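Local atomic coordinates of glutamate--tRNA ligase, cytoplasmic (PDB entry 2HRA), a protein that catalyses ATP-dependent attachment of glutamate to tRNA(Glu), and whose GST-like N-terminal domain, the part described here, joins a complex with the cofactor Arc1p. Residues R41-N44 with N49-A52; A35-A40 with D182-S187; K90-K95 with F128-L133; A83-G88 with Y135-V140. All blocks are in the same frame, centred on the assembly; numbering follows the deposited sequence.

Contact 1: residues R41-N44 with N49-A52; sequences RIVN and NSIA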
loop_
_atom_site.group_PDB
_atom_site.type_symbol
_atom_site.label_atom_id
_atom_site.label_comp_id
_atom_site.label_asym_id
_atom_site.label_seq_id
_atom_site.Cartn_x
_atom_site.Cartn_y
_atom_site.Cartn_z
ATOM N N ARG A 41 -7.859 -4.871 -2.130
ATOM C CA ARG A 41 -8.140 -6.076 -1.356
ATOM C C ARG A 41 -9.083 -5.816 -0.194
ATOM O O ARG A 41 -9.952 -6.647 0.105
ATOM C CB ARG A 41 -6.839 -6.727 -0.894
ATOM C CG ARG A 41 -6.051 -7.249 -2.077
ATOM C CD ARG A 41 -4.571 -7.445 -1.795
ATOM N NE ARG A 41 -4.276 -8.445 -0.764
ATOM C CZ ARG A 41 -4.158 -9.768 -0.952
ATOM N NH1 ARG A 41 -4.375 -10.357 -2.135
ATOM N NH2 ARG A 41 -3.873 -10.536 0.083
ATOM N N ILE A 42 -8.933 -4.655 0.446
ATOM C CA ILE A 42 -9.824 -4.266 1.528
ATOM C C ILE A 42 -11.239 -4.068 0.994
ATOM O O ILE A 42 -12.217 -4.568 1.547
ATOM C CB ILE A 42 -9.297 -2.985 2.258
ATOM C CG1 ILE A 42 -7.964 -3.313 2.958
ATOM C CG2 ILE A 42 -10.392 -2.457 3.262
ATOM C CD1 ILE A 42 -7.082 -2.071 3.366
ATOM N N VAL A 43 -11.342 -3.346 -0.112
ATOM C CA VAL A 43 -12.632 -3.095 -0.737
ATOM C C VAL A 43 -13.360 -4.412 -1.095
ATOM O O VAL A 43 -14.538 -4.627 -0.719
ATOM C CB VAL A 43 -12.459 -2.221 -1.993
ATOM C CG1 VAL A 43 -13.756 -2.163 -2.795
ATOM C CG2 VAL A 43 -11.994 -0.825 -1.615
ATOM N N ASN A 44 -12.672 -5.314 -1.787
ATOM C CA ASN A 44 -13.324 -6.576 -2.181
ATOM C C ASN A 44 -13.593 -7.512 -1.008
ATOM O O ASN A 44 -14.518 -8.320 -1.081
ATOM C CB ASN A 44 -12.524 -7.325 -3.238
ATOM C CG ASN A 44 -12.518 -6.633 -4.597
ATOM O OD1 ASN A 44 -13.488 -6.005 -5.037
ATOM N ND2 ASN A 44 -11.430 -6.791 -5.285
ATOM N N ASN A 49 -16.399 -8.239 -5.442
ATOM C CA ASN A 49 -16.601 -7.931 -6.845
ATOM C C ASN A 49 -16.736 -6.438 -7.105
ATOM O O ASN A 49 -17.393 -6.033 -8.061
ATOM C CB ASN A 49 -17.828 -8.652 -7.382
ATOM C CG ASN A 49 -17.864 -8.681 -8.883
ATOM O OD1 ASN A 49 -18.871 -8.335 -9.497
ATOM N ND2 ASN A 49 -16.740 -9.061 -9.490
ATOM N N SER A 50 -16.116 -5.618 -6.265
ATOM C CA SER A 50 -16.175 -4.161 -6.458
ATOM C C SER A 50 -15.100 -3.685 -7.441
ATOM O O SER A 50 -15.321 -2.734 -8.221
ATOM C CB SER A 50 -16.096 -3.435 -5.106
ATOM O OG SER A 50 -17.378 -3.493 -4.459
ATOM N N ILE A 51 -13.963 -4.381 -7.422
ATOM C CA ILE A 51 -12.789 -4.023 -8.222
ATOM C C ILE A 51 -12.203 -5.296 -8.813
ATOM O O ILE A 51 -11.915 -6.243 -8.084
ATOM C CB ILE A 51 -11.682 -3.369 -7.364
ATOM C CG1 ILE A 51 -12.223 -2.131 -6.646
ATOM C CG2 ILE A 51 -10.469 -2.974 -8.221
ATOM C CD1 ILE A 51 -11.289 -1.585 -5.579
ATOM N N ALA A 52 -12.025 -5.306 -10.125
ATOM C CA ALA A 52 -11.398 -6.410 -10.829
ATOM C C ALA A 52 -9.921 -6.063 -10.962
ATOM O O ALA A 52 -9.590 -4.967 -11.389
ATOM C CB ALA A 52 -12.038 -6.582 -12.202
#
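Asn44 clasps the backbone of Ser50 and Ile51 with both ends of its side-chain amide, an instructive case of one polar side chain doing the work of a strand partner. Its OD1 takes two N-H groups. The bond from Ile51 N to Asn44 OD1 (2.9 Å, 149° at the hydrogen) lies in the carbonyl plane on a lone pair, whereas that from Ser50 N to Asn44 OD1, also 2.9 Å, is more bent and its donor is tilted from the plane. The amide then donates back, ND2 of Asn44 lying 2.9 Å from Ile51 O on a lone pair of that carbonyl. Ile51 is thus held by N and O at once, and the three bonds together fix the rotation of the amide. With an alanine here the three bonds go, which would probably leave the N-H groups of Ser50 and Ile51 without this acceptor and the start of the strand less firmly tied to the helix.

Beside this polar clasp runs an apolar seam. Val43 CG1, placed anti to its backbone N (chi1 170°), touches Ser50 CB at 3.5 Å and Ile51 CD1 at 3.8 Å, the valine and isoleucine side chains crossing nearly at right angles. Further out, Ser50 OG is hydrogen-bonded to Ala47 O within the connecting loop. Arg41, on another side of the helix, bonds the carbonyls of Pro175 and Ile176. The whole closes the turn from helix 34-46 into strand 51-56, the second half of a beta-alpha-beta unit whose first strand, 21-26, runs parallel alongside.

Contact 2: residues A35-A40 with D182-S187; sequences AELIAA and DFLSKS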
loop_
_atom_site.group_PDB
_atom_site.type_symbol
_atom_site.label_atom_id
_atom_site.label_comp_id
_atom_site.label_asym_id
_atom_site.label_seq_id
_atom_site.Cartn_x
_atom_site.Cartn_y
_atom_site.Cartn_z
ATOM N N ALA A 35 0.197 -0.158 -1.984
ATOM C CA ALA A 35 -0.845 0.548 -1.262
ATOM C C ALA A 35 -2.188 0.431 -1.974
ATOM O O ALA A 35 -3.217 0.190 -1.349
ATOM C CB ALA A 35 -0.476 1.993 -1.090
ATOM N N GLU A 36 -2.125 0.607 -3.294
ATOM C CA GLU A 36 -3.245 0.562 -4.207
ATOM C C GLU A 36 -3.807 -0.822 -4.225
ATOM O O GLU A 36 -5.017 -0.995 -4.114
ATOM C CB GLU A 36 -2.806 0.959 -5.626
ATOM C CG GLU A 36 -2.447 2.450 -5.798
ATOM C CD GLU A 36 -0.982 2.809 -5.362
ATOM O OE1 GLU A 36 -0.253 1.954 -4.846
ATOM O OE2 GLU A 36 -0.561 3.972 -5.559
ATOM N N LEU A 37 -2.945 -1.820 -4.357
ATOM C CA LEU A 37 -3.393 -3.203 -4.330
ATOM C C LEU A 37 -4.066 -3.575 -3.011
ATOM O O LEU A 37 -5.078 -4.277 -3.024
ATOM C CB LEU A 37 -2.246 -4.172 -4.633
ATOM C CG LEU A 37 -2.500 -5.689 -4.526
ATOM C CD1 LEU A 37 -3.426 -6.251 -5.592
ATOM C CD2 LEU A 37 -1.143 -6.389 -4.597
ATOM N N ILE A 38 -3.509 -3.137 -1.878
ATOM C CA ILE A 38 -4.072 -3.505 -0.567
ATOM C C ILE A 38 -5.447 -2.816 -0.385
ATOM O O ILE A 38 -6.445 -3.424 0.060
ATOM C CB ILE A 38 -3.025 -3.201 0.596
ATOM C CG1 ILE A 38 -1.815 -4.134 0.488
ATOM C CG2 ILE A 38 -3.610 -3.441 1.976
ATOM C CD1 ILE A 38 -0.625 -3.751 1.379
ATOM N N ALA A 39 -5.526 -1.565 -0.813
ATOM C CA ALA A 39 -6.788 -0.823 -0.799
ATOM C C ALA A 39 -7.907 -1.610 -1.478
ATOM O O ALA A 39 -9.041 -1.649 -0.983
ATOM C CB ALA A 39 -6.602 0.543 -1.461
ATOM N N ALA A 40 -7.581 -2.173 -2.651
ATOM C CA ALA A 40 -8.503 -2.952 -3.466
ATOM C C ALA A 40 -8.836 -4.246 -2.774
ATOM O O ALA A 40 -9.960 -4.673 -2.792
ATOM C CB ALA A 40 -7.897 -3.228 -4.859
ATOM N N ASP A 182 2.804 -12.093 -2.354
ATOM C CA ASP A 182 2.563 -13.452 -2.878
ATOM C C ASP A 182 1.419 -13.516 -3.901
ATOM O O ASP A 182 1.543 -14.183 -4.921
ATOM C CB ASP A 182 2.281 -14.435 -1.739
ATOM C CG ASP A 182 3.526 -14.752 -0.921
ATOM O OD1 ASP A 182 3.389 -15.471 0.098
ATOM O OD2 ASP A 182 4.633 -14.307 -1.313
ATOM N N PHE A 183 0.321 -12.811 -3.633
ATOM C CA PHE A 183 -0.755 -12.704 -4.604
ATOM C C PHE A 183 -0.263 -12.139 -5.922
ATOM O O PHE A 183 -0.579 -12.639 -6.994
ATOM C CB PHE A 183 -1.888 -11.805 -4.112
ATOM C CG PHE A 183 -2.854 -11.433 -5.210
ATOM C CD1 PHE A 183 -3.840 -12.327 -5.616
ATOM C CD2 PHE A 183 -2.736 -10.232 -5.879
ATOM C CE1 PHE A 183 -4.699 -12.004 -6.650
ATOM C CE2 PHE A 183 -3.608 -9.913 -6.922
ATOM C CZ PHE A 183 -4.582 -10.792 -7.296
ATOM N N LEU A 184 0.497 -11.069 -5.843
ATOM C CA LEU A 184 0.993 -10.424 -7.042
ATOM C C LEU A 184 1.964 -11.326 -7.810
ATOM O O LEU A 184 1.875 -11.461 -9.033
ATOM C CB LEU A 184 1.630 -9.080 -6.667
ATOM C CG LEU A 184 2.043 -8.178 -7.807
ATOM C CD1 LEU A 184 0.945 -8.029 -8.838
ATOM C CD2 LEU A 184 2.473 -6.823 -7.210
ATOM N N SER A 185 2.864 -11.973 -7.089
ATOM C CA SER A 185 3.889 -12.796 -7.722
ATOM C C SER A 185 3.385 -14.134 -8.283
ATOM O O SER A 185 3.894 -14.606 -9.314
ATOM C CB SER A 185 5.080 -12.984 -6.769
ATOM O OG SER A 185 4.946 -14.123 -5.940
ATOM N N LYS A 186 2.399 -14.752 -7.625
ATOM C CA LYS A 186 1.723 -15.942 -8.192
ATOM C C LYS A 186 0.877 -15.605 -9.415
ATOM O O LYS A 186 0.845 -16.362 -10.358
ATOM C CB LYS A 186 0.855 -16.653 -7.137
ATOM C CG LYS A 186 1.705 -17.293 -6.047
ATOM C CD LYS A 186 0.915 -17.706 -4.791
ATOM C CE LYS A 186 1.859 -18.106 -3.632
ATOM N NZ LYS A 186 2.584 -19.407 -3.876
ATOM N N SER A 187 0.197 -14.468 -9.392
ATOM C CA SER A 187 -0.595 -14.025 -10.518
ATOM C C SER A 187 0.265 -13.691 -11.722
ATOM O O SER A 187 -0.135 -13.911 -12.856
ATOM C CB SER A 187 -1.404 -12.799 -10.128
ATOM O OG SER A 187 -2.256 -13.136 -9.074
#
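The Phe183 ring meets Leu37 on one side of its plane and has Ser187 on the other. One face carries the hydroxyl of Ser187, one helical turn further on, its OG 3.6 Å above the ring plane and displaced toward the rim. Leu37 CD1 approaches obliquely from the other side of the ring plane, near the CD2-CE2 bond, and lies 3.9 Å from Phe183 CE2.

That hydroxyl is itself held in place: Ser187 OG donates to Phe183 O over 2.7 Å, while Ser187 N reaches the same oxygen at 3.1 Å from the other face of the carbonyl plane. The ordinary helical bond and the side-chain bond thus grip one carbonyl oxygen together, and the serine is kept against the ring.

The torsions explain how the two helices meet. Leu37 CG stands anti to the backbone N (chi1 175°), and Phe183 CG does likewise (chi1 167°), which places Leu37 CD1 beside Phe183 CE2. Leu37 divides its branches between neighbours: CD1 serves the ring, while CD2 makes a looser apolar approach to Leu184 CB at 4.4 Å. No hydrogen bond links the two segments.

Leu37 also touches Ile25 and Ile53, and Leu184 touches Ile25 and Leu55, so both helices rest on the same face of the sheet. The contact therefore lets a helix from the far end of the chain, 180-195, settle beside helix 34-46 of the sheet-bearing half, a small apolar junction between early and late elements consistent with the compact GST fold of this domain.

Contact 3: residues K90-K95 with F128-L133; sequences KEQVAK and FILGGL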
loop_
_atom_site.group_PDB
_atom_site.type_symbol
_atom_site.label_atom_id
_atom_site.label_comp_id
_atom_site.label_asym_id
_atom_site.label_seq_id
_atom_site.Cartn_x
_atom_site.Cartn_y
_atom_site.Cartn_z
ATOM N N LYS A 90 -10.415 13.449 7.200
ATOM C CA LYS A 90 -9.831 13.367 5.863
ATOM C C LYS A 90 -8.567 14.209 5.738
ATOM O O LYS A 90 -7.630 13.818 5.040
ATOM C CB LYS A 90 -10.861 13.766 4.803
ATOM C CG LYS A 90 -11.965 12.726 4.617
ATOM C CD LYS A 90 -12.902 13.088 3.472
ATOM C CE LYS A 90 -14.365 12.812 3.807
ATOM N NZ LYS A 90 -15.294 13.719 3.037
ATOM N N GLU A 91 -8.542 15.359 6.414
ATOM C CA GLU A 91 -7.327 16.173 6.505
ATOM C C GLU A 91 -6.196 15.338 7.137
ATOM O O GLU A 91 -5.071 15.304 6.637
ATOM C CB GLU A 91 -7.593 17.444 7.339
ATOM C CG GLU A 91 -6.510 18.535 7.212
ATOM C CD GLU A 91 -6.360 19.406 8.466
ATOM O OE1 GLU A 91 -7.381 19.917 8.978
ATOM O OE2 GLU A 91 -5.208 19.603 8.927
ATOM N N GLN A 92 -6.501 14.645 8.226
ATOM C CA GLN A 92 -5.472 13.860 8.903
ATOM C C GLN A 92 -5.089 12.636 8.072
ATOM O O GLN A 92 -3.915 12.291 8.002
ATOM C CB GLN A 92 -5.872 13.489 10.340
ATOM C CG GLN A 92 -5.595 14.620 11.363
ATOM C CD GLN A 92 -4.112 14.888 11.549
ATOM O OE1 GLN A 92 -3.609 15.936 11.168
ATOM N NE2 GLN A 92 -3.403 13.921 12.111
ATOM N N VAL A 93 -6.043 11.995 7.405
ATOM C CA VAL A 93 -5.664 10.885 6.526
ATOM C C VAL A 93 -4.759 11.359 5.383
ATOM O O VAL A 93 -3.725 10.729 5.084
ATOM C CB VAL A 93 -6.889 10.151 5.970
ATOM C CG1 VAL A 93 -6.469 9.243 4.825
ATOM C CG2 VAL A 93 -7.563 9.381 7.088
ATOM N N ALA A 94 -5.123 12.476 4.764
ATOM C CA ALA A 94 -4.295 13.038 3.682
ATOM C C ALA A 94 -2.856 13.308 4.082
ATOM O O ALA A 94 -1.962 13.096 3.290
ATOM C CB ALA A 94 -4.922 14.291 3.128
ATOM N N LYS A 95 -2.611 13.799 5.296
ATOM C CA LYS A 95 -1.217 14.038 5.742
ATOM C C LYS A 95 -0.384 12.780 5.708
ATOM O O LYS A 95 0.800 12.812 5.372
ATOM C CB LYS A 95 -1.162 14.531 7.184
ATOM C CG LYS A 95 -1.792 15.878 7.472
ATOM C CD LYS A 95 -1.300 16.461 8.806
ATOM C CE LYS A 95 -0.874 15.397 9.883
ATOM N NZ LYS A 95 0.609 15.077 9.925
ATOM N N PHE A 128 -2.767 1.935 15.564
ATOM C CA PHE A 128 -2.826 2.390 14.185
ATOM C C PHE A 128 -2.588 3.892 14.138
ATOM O O PHE A 128 -2.709 4.563 15.136
ATOM C CB PHE A 128 -4.174 2.018 13.574
ATOM C CG PHE A 128 -4.408 0.548 13.555
ATOM C CD1 PHE A 128 -5.475 -0.008 14.222
ATOM C CD2 PHE A 128 -3.495 -0.286 12.952
ATOM C CE1 PHE A 128 -5.656 -1.374 14.239
ATOM C CE2 PHE A 128 -3.670 -1.631 12.969
ATOM C CZ PHE A 128 -4.748 -2.176 13.618
ATOM N N ILE A 129 -2.251 4.401 12.962
ATOM C CA ILE A 129 -1.735 5.767 12.819
ATOM C C ILE A 129 -2.663 6.833 13.369
ATOM O O ILE A 129 -2.218 7.766 14.052
ATOM C CB ILE A 129 -1.330 6.073 11.350
ATOM C CG1 ILE A 129 -0.008 5.330 11.045
ATOM C CG2 ILE A 129 -1.174 7.595 11.159
ATOM C CD1 ILE A 129 0.365 5.181 9.533
ATOM N N LEU A 130 -3.960 6.659 13.140
ATOM C CA LEU A 130 -4.926 7.642 13.584
ATOM C C LEU A 130 -5.626 7.245 14.866
ATOM O O LEU A 130 -6.470 7.984 15.347
ATOM C CB LEU A 130 -5.934 7.964 12.484
ATOM C CG LEU A 130 -5.353 8.611 11.238
ATOM C CD1 LEU A 130 -6.454 8.783 10.213
ATOM C CD2 LEU A 130 -4.673 9.955 11.600
ATOM N N GLY A 131 -5.265 6.103 15.436
ATOM C CA GLY A 131 -5.657 5.792 16.799
ATOM C C GLY A 131 -7.053 5.223 16.949
ATOM O O GLY A 131 -7.646 5.336 18.020
ATOM N N GLY A 132 -7.602 4.628 15.895
ATOM C CA GLY A 132 -8.888 3.913 16.005
ATOM C C GLY A 132 -8.723 2.439 16.358
ATOM O O GLY A 132 -7.598 1.949 16.478
ATOM N N LEU A 133 -9.841 1.730 16.526
ATOM C CA LEU A 133 -9.814 0.279 16.699
ATOM C C LEU A 133 -9.483 -0.388 15.386
ATOM O O LEU A 133 -8.867 -1.447 15.367
ATOM C CB LEU A 133 -11.152 -0.250 17.235
ATOM C CG LEU A 133 -11.086 -1.691 17.802
ATOM C CD1 LEU A 133 -11.897 -1.820 19.058
ATOM C CD2 LEU A 133 -11.529 -2.768 16.802
#
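Leu130 reaches Val93 and Gln92 of the facing helix with its two methyl branches, and apolar contact is all that crosses between the segments. The CD1 branch presses on Val93 CG2 at 3.4 Å, tighter than usual for two carbons, with the side chains set roughly at right angles. The other branch, CD2, lies 3.9 Å from Gln92 CB. The glutamine is bent at its second torsion (chi2 -67°), and this folds its amide back so that NE2 also passes near the same methyl; the closer touch is through CB.

No hydrogen bond joins the two segments; those nearby order each one separately. A type I turn from Phe128 to Gly131, closed by Gly131 N to Phe128 O at 3.0 Å, presents Leu130 to the helix, and Gly131 follows with a positive phi that suits glycine. On the other segment, Gln92 N is hydrogen-bonded to OD1 of Asp89, which lies just before the helix.

The turn belongs to a region that interacts with ARC1, here at the protein surface. Leu130 is flanked by Trp96 of helix 90-104 and by Ser136, while Val93 also touches Ala137; the loop between helices 109-122 and 137-148 is thereby laid against the first turns of helix 90-104.

Contact 4: residues A83-G88 with Y135-V140; sequences AIFDNG and YSAADV
Asn87 reaches Tyr135 with its CG between the backbone N and the carbonyl carbon (chi1 66°), which turns the amide toward the start of the facing helix. From there Asn87 ND2 donates to Tyr135 O at 3.0 Å in a nearly straight bond (166°). The acceptor lies in the plane of the asparagine amide, yet the donor stands well above the plane of the tyrosine carbonyl, using no lone pair. Asn87 OD1 meanwhile rests 3.6 Å from Ser136 CB. A leucine in place of Asn87 would offer no N-H, and would probably leave Tyr135 O without this donor and the loop less tightly fixed to the helix start.

Phe85, the centre of an inverse gamma turn, adds a lighter apolar touch, its CD2 lying 4.2 Å from Ala137 CB. Ile84 CG2 covers one face of the ring over its centre, and Val43 of helix 34-46 also packs against Phe85.

The helix start that Asn87 meets is itself ordered. Ser136 OG, at the N-cap, caps the helix by accepting from Ala138 N at 3.1 Å, and Asp139 OD1 takes Ser136 N in return on its anti lone pair at 2.9 Å, almost linearly (174°). Asp139 OD2 is hydrogen-bonded to Trp167 NE1 and Ile129 N. Ser136 and Asp139 form a capping box, the Ser-x-x-Asp signature well known at the corresponding helix of GST-fold proteins.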
loop_
_atom_site.group_PDB
_atom_site.type_symbol
_atom_site.label_atom_id
_atom_site.label_comp_id
_atom_site.label_asym_id
_atom_site.label_seq_id
_atom_site.Cartn_x
_atom_site.Cartn_y
_atom_site.Cartn_z
ATOM N N ALA A 83 -17.458 4.651 1.206
ATOM C CA ALA A 83 -18.219 3.811 2.128
ATOM C C ALA A 83 -17.349 2.856 2.915
ATOM O O ALA A 83 -17.633 2.595 4.083
ATOM C CB ALA A 83 -19.298 3.014 1.368
ATOM N N ILE A 84 -16.303 2.331 2.274
ATOM C CA ILE A 84 -15.347 1.444 2.924
ATOM C C ILE A 84 -14.290 2.216 3.725
ATOM O O ILE A 84 -14.018 1.888 4.882
ATOM C CB ILE A 84 -14.676 0.491 1.881
ATOM C CG1 ILE A 84 -15.785 -0.444 1.329
ATOM C CG2 ILE A 84 -13.448 -0.274 2.500
ATOM C CD1 ILE A 84 -15.279 -1.624 0.539
ATOM N N PHE A 85 -13.697 3.222 3.090
ATOM C CA PHE A 85 -12.680 4.052 3.738
ATOM C C PHE A 85 -13.384 5.196 4.453
ATOM O O PHE A 85 -13.385 6.325 3.987
ATOM C CB PHE A 85 -11.660 4.516 2.695
ATOM C CG PHE A 85 -10.933 3.376 2.069
ATOM C CD1 PHE A 85 -11.287 2.915 0.805
ATOM C CD2 PHE A 85 -9.973 2.688 2.794
ATOM C CE1 PHE A 85 -10.645 1.808 0.258
ATOM C CE2 PHE A 85 -9.330 1.594 2.258
ATOM C CZ PHE A 85 -9.678 1.146 0.977
ATOM N N ASP A 86 -14.013 4.855 5.581
ATOM C CA ASP A 86 -14.958 5.726 6.281
ATOM C C ASP A 86 -14.482 6.162 7.658
ATOM O O ASP A 86 -15.267 6.735 8.403
ATOM C CB ASP A 86 -16.317 5.012 6.456
ATOM C CG ASP A 86 -16.252 3.806 7.404
ATOM O OD1 ASP A 86 -15.156 3.447 7.904
ATOM O OD2 ASP A 86 -17.319 3.199 7.656
ATOM N N ASN A 87 -13.230 5.857 8.009
ATOM C CA ASN A 87 -12.674 6.224 9.316
ATOM C C ASN A 87 -11.429 7.097 9.197
ATOM O O ASN A 87 -10.528 6.812 8.418
ATOM C CB ASN A 87 -12.404 4.983 10.184
ATOM C CG ASN A 87 -11.311 4.073 9.634
ATOM O OD1 ASN A 87 -11.059 4.003 8.423
ATOM N ND2 ASN A 87 -10.662 3.353 10.535
ATOM N N GLY A 88 -11.386 8.162 9.978
ATOM C CA GLY A 88 -10.316 9.151 9.886
ATOM C C GLY A 88 -10.808 10.497 9.366
ATOM O O GLY A 88 -11.498 10.572 8.325
ATOM N N TYR A 135 -7.832 -0.127 11.410
ATOM C CA TYR A 135 -6.859 0.643 10.606
ATOM C C TYR A 135 -7.611 1.508 9.604
ATOM O O TYR A 135 -8.827 1.324 9.343
ATOM C CB TYR A 135 -5.782 -0.217 9.911
ATOM C CG TYR A 135 -6.344 -1.285 8.986
ATOM C CD1 TYR A 135 -6.894 -0.959 7.738
ATOM C CD2 TYR A 135 -6.324 -2.612 9.353
ATOM C CE1 TYR A 135 -7.428 -1.937 6.921
ATOM C CE2 TYR A 135 -6.849 -3.597 8.521
ATOM C CZ TYR A 135 -7.402 -3.259 7.316
ATOM O OH TYR A 135 -7.938 -4.251 6.515
ATOM N N SER A 136 -6.905 2.489 9.080
ATOM C CA SER A 136 -7.458 3.416 8.100
ATOM C C SER A 136 -6.590 3.435 6.852
ATOM O O SER A 136 -5.561 2.754 6.758
ATOM C CB SER A 136 -7.529 4.821 8.709
ATOM O OG SER A 136 -6.206 5.348 8.804
ATOM N N ALA A 137 -6.999 4.265 5.911
ATOM C CA ALA A 137 -6.272 4.505 4.677
ATOM C C ALA A 137 -4.884 5.001 4.963
ATOM O O ALA A 137 -3.961 4.778 4.168
ATOM C CB ALA A 137 -7.053 5.542 3.773
ATOM N N ALA A 138 -4.708 5.708 6.073
ATOM C CA ALA A 138 -3.374 6.163 6.446
ATOM C C ALA A 138 -2.417 4.953 6.597
ATOM O O ALA A 138 -1.271 4.964 6.129
ATOM C CB ALA A 138 -3.450 7.003 7.753
ATOM N N ASP A 139 -2.888 3.925 7.296
ATOM C CA ASP A 139 -2.107 2.730 7.537
ATOM C C ASP A 139 -1.825 2.005 6.222
ATOM O O ASP A 139 -0.738 1.481 6.019
ATOM C CB ASP A 139 -2.854 1.791 8.504
ATOM C CG ASP A 139 -3.089 2.423 9.850
ATOM O OD1 ASP A 139 -4.239 2.882 10.090
ATOM O OD2 ASP A 139 -2.127 2.497 10.652
ATOM N N VAL A 140 -2.807 1.983 5.323
ATOM C CA VAL A 140 -2.668 1.234 4.071
ATOM C C VAL A 140 -1.596 1.861 3.211
ATOM O O VAL A 140 -0.731 1.179 2.661
ATOM C CB VAL A 140 -4.031 1.170 3.331
ATOM C CG1 VAL A 140 -3.902 0.548 1.978
ATOM C CG2 VAL A 140 -5.060 0.409 4.179
#

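Contacts 1 and 2 share helix 34-46, their centres 11 Å apart, and belong to the sheet-bearing half; the centres of contacts 3 and 4 are 7 Å apart, at the entry to and within the helical half, around the start of helix 137-148. Contact 2 opens first and closes last; within its span contact 1 comes before contact 4, which encloses contact 3. Among the places where helix 34-46 meets the helical half and the loop before it are Ile42 with Val140 and Tyr135, and Val43 with Ile84 and Phe85. Contacts 2 and 3 fall about 23 Å apart between centres, placing the ARC1-interacting loop of contact 3 on the far side of the domain from contact 2.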